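Local coordinates for protein fructuronate-tagaturonate epimerase UxaE from Cohnella laeviribosi in complex with 1 glycerol (Cohnella laeviribosi, PDB 6IL9) that catalyses the interconversion of fructuronate and tagaturonate, probably at a zinc-binding site in a TIM barrel, at residues 119-124 with 155-160. Residues are numbered along the deposited sequence; the frame is centred on the assembly and turned at random.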
loop_
_atom_site.group_PDB
_atom_site.type_symbol
_atom_site.label_atom_id
_atom_site.label_comp_id
_atom_site.label_asym_id
_atom_site.label_seq_id
_atom_site.Cartn_x
_atom_site.Cartn_y
_atom_site.Cartn_z
ATOM N N ILE A 119 -5.861 -4.364 -3.484
ATOM C CA ILE A 119 -4.625 -4.931 -2.957
ATOM C C ILE A 119 -4.719 -4.719 -1.449
ATOM O O ILE A 119 -4.308 -3.690 -0.914
ATOM C CB ILE A 119 -3.386 -4.285 -3.577
ATOM C CG1 ILE A 119 -3.523 -4.226 -5.108
ATOM C CG2 ILE A 119 -2.127 -5.060 -3.164
ATOM C CD1 ILE A 119 -3.755 -5.581 -5.800
ATOM N N LEU A 120 -5.314 -5.699 -0.762
ATOM C CA LEU A 120 -5.690 -5.505 0.641
ATOM C C LEU A 120 -4.524 -5.699 1.586
ATOM O O LEU A 120 -4.560 -5.196 2.715
ATOM C CB LEU A 120 -6.791 -6.481 1.046
ATOM C CG LEU A 120 -8.221 -6.228 0.649
ATOM C CD1 LEU A 120 -9.008 -7.421 1.154
ATOM C CD2 LEU A 120 -8.722 -4.950 1.309
ATOM N N ALA A 121 -3.524 -6.471 1.174
ATOM C CA ALA A 121 -2.318 -6.715 1.950
ATOM C C ALA A 121 -1.202 -5.925 1.289
ATOM O O ALA A 121 -0.743 -6.283 0.201
ATOM C CB ALA A 121 -1.989 -8.209 1.996
ATOM N N GLN A 122 -0.772 -4.849 1.929
ATOM C CA GLN A 122 0.277 -4.019 1.340
ATOM C C GLN A 122 0.993 -3.308 2.472
ATOM O O GLN A 122 0.387 -2.465 3.132
ATOM C CB GLN A 122 -0.318 -3.012 0.356
ATOM C CG GLN A 122 0.679 -1.958 -0.098
ATOM C CD GLN A 122 0.023 -0.619 -0.345
ATOM O OE1 GLN A 122 -0.679 -0.439 -1.333
ATOM N NE2 GLN A 122 0.244 0.330 0.556
ATOM N N GLN A 123 2.260 -3.652 2.703
ATOM C CA GLN A 123 3.085 -2.947 3.678
ATOM C C GLN A 123 4.519 -2.949 3.172
ATOM O O GLN A 123 4.949 -3.889 2.493
ATOM C CB GLN A 123 3.020 -3.595 5.073
ATOM C CG GLN A 123 1.747 -3.289 5.875
ATOM C CD GLN A 123 1.697 -1.849 6.340
ATOM O OE1 GLN A 123 2.217 -1.514 7.411
ATOM N NE2 GLN A 123 1.086 -0.980 5.536
ATOM N N SER A 124 5.246 -1.886 3.496
ATOM C CA SER A 124 6.658 -1.780 3.153
ATOM C C SER A 124 7.519 -2.423 4.233
ATOM O O SER A 124 7.081 -2.640 5.364
ATOM C CB SER A 124 7.077 -0.318 2.980
ATOM O OG SER A 124 7.091 0.361 4.229
ATOM N N TYR A 155 -8.569 -10.627 -3.986
ATOM C CA TYR A 155 -7.755 -9.532 -3.477
ATOM C C TYR A 155 -6.289 -9.848 -3.730
ATOM O O TYR A 155 -5.900 -11.010 -3.874
ATOM C CB TYR A 155 -7.991 -9.286 -1.971
ATOM C CG TYR A 155 -7.361 -10.342 -1.094
ATOM C CD1 TYR A 155 -8.041 -11.517 -0.801
ATOM C CD2 TYR A 155 -6.090 -10.162 -0.550
ATOM C CE1 TYR A 155 -7.459 -12.495 -0.011
ATOM C CE2 TYR A 155 -5.505 -11.129 0.227
ATOM C CZ TYR A 155 -6.196 -12.294 0.493
ATOM O OH TYR A 155 -5.598 -13.250 1.278
ATOM N N GLY A 156 -5.479 -8.793 -3.771
ATOM C CA GLY A 156 -4.054 -8.929 -3.988
ATOM C C GLY A 156 -3.201 -8.635 -2.768
ATOM O O GLY A 156 -3.669 -8.042 -1.794
ATOM N N ALA A 157 -1.933 -9.036 -2.822
ATOM C CA ALA A 157 -0.972 -8.812 -1.746
ATOM C C ALA A 157 0.325 -8.295 -2.348
ATOM O O ALA A 157 0.929 -8.970 -3.190
ATOM C CB ALA A 157 -0.715 -10.103 -0.953
ATOM N N ASP A 158 0.755 -7.111 -1.905
ATOM C CA ASP A 158 1.863 -6.363 -2.488
ATOM C C ASP A 158 3.026 -6.322 -1.504
ATOM O O ASP A 158 2.877 -5.841 -0.373
ATOM C CB ASP A 158 1.390 -4.946 -2.840
ATOM C CG ASP A 158 2.484 -4.044 -3.394
ATOM O OD1 ASP A 158 3.561 -4.514 -3.827
ATOM O OD2 ASP A 158 2.222 -2.818 -3.413
ATOM N N GLY A 159 4.172 -6.848 -1.928
ATOM C CA GLY A 159 5.410 -6.635 -1.210
ATOM C C GLY A 159 5.954 -5.286 -1.625
ATOM O O GLY A 159 6.606 -5.164 -2.663
ATOM N N ASP A 160 5.660 -4.266 -0.833
ATOM C CA ASP A 160 5.840 -2.886 -1.245
ATOM C C ASP A 160 7.261 -2.426 -0.950
ATOM O O ASP A 160 7.835 -2.786 0.079
ATOM C CB ASP A 160 4.824 -2.008 -0.510
ATOM C CG ASP A 160 4.855 -0.567 -0.955
ATOM O OD1 ASP A 160 5.278 -0.292 -2.099
ATOM O OD2 ASP A 160 4.462 0.298 -0.146
HETATM O O HOH W 1 -0.354 -1.795 -3.644
HETATM O O HOH W 2 2.711 0.132 2.043
#
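With CG anti to the backbone N in both Gln122 (chi1 170°) and Asp158 (chi1 177°), these bridge partners on one face of the sheet run alongside each other. Gln122 CG passes 3.8 Å from Asp158 OD2. The amide and carboxylate planes stand 83° apart, and a water joins the two groups. It donates to Gln122 OE1 at 2.7 Å and also to Asp158 OD2. A second water accepts from Gln122 NE2 and donates to Asp160 OD2. Each end of the amide is thus tied through water to a different carboxylate, and NE2 is also bonded to the carbonyl of Thr367. Lys366 NZ makes salt bridges to Asp158 OD2 and to Asp160 OD1. Ile119 lies next to this polar row. Its CG2 sits 3.5 Å from Asp158 CB, and its CD1 packs over Gly156 CA.

The two segments are neighbouring parallel strands of the eight-stranded TIM barrel. They are linked by a beta-alpha-beta crossover through helices 125-131 and 135-149. The backbone pairing is uneven. Asp158 N gives a short, straight bond of 2.7 Å to Ala121 O. The bonds from Ala121 N to Gly156 O and from Asp160 N to Gln123 O are weak, both 3.4 Å.

On the other face, Ala121 CB meets Ala157 CB at 3.7 Å. Gln123, on that face too, folds back so that NE2 donates to the carbonyl of Gln122, on a lone pair. At the start of the strands, Leu120 crosses Tyr155 at about a right angle, its CD1 against Tyr155 CB, and both side chains pack on helix 135-149. Asp160 OD2 is hydrogen-bonded to a glycerol, probably from the crystallisation liquor, and the Asp160 side chain is about 5 Å from the zinc ion.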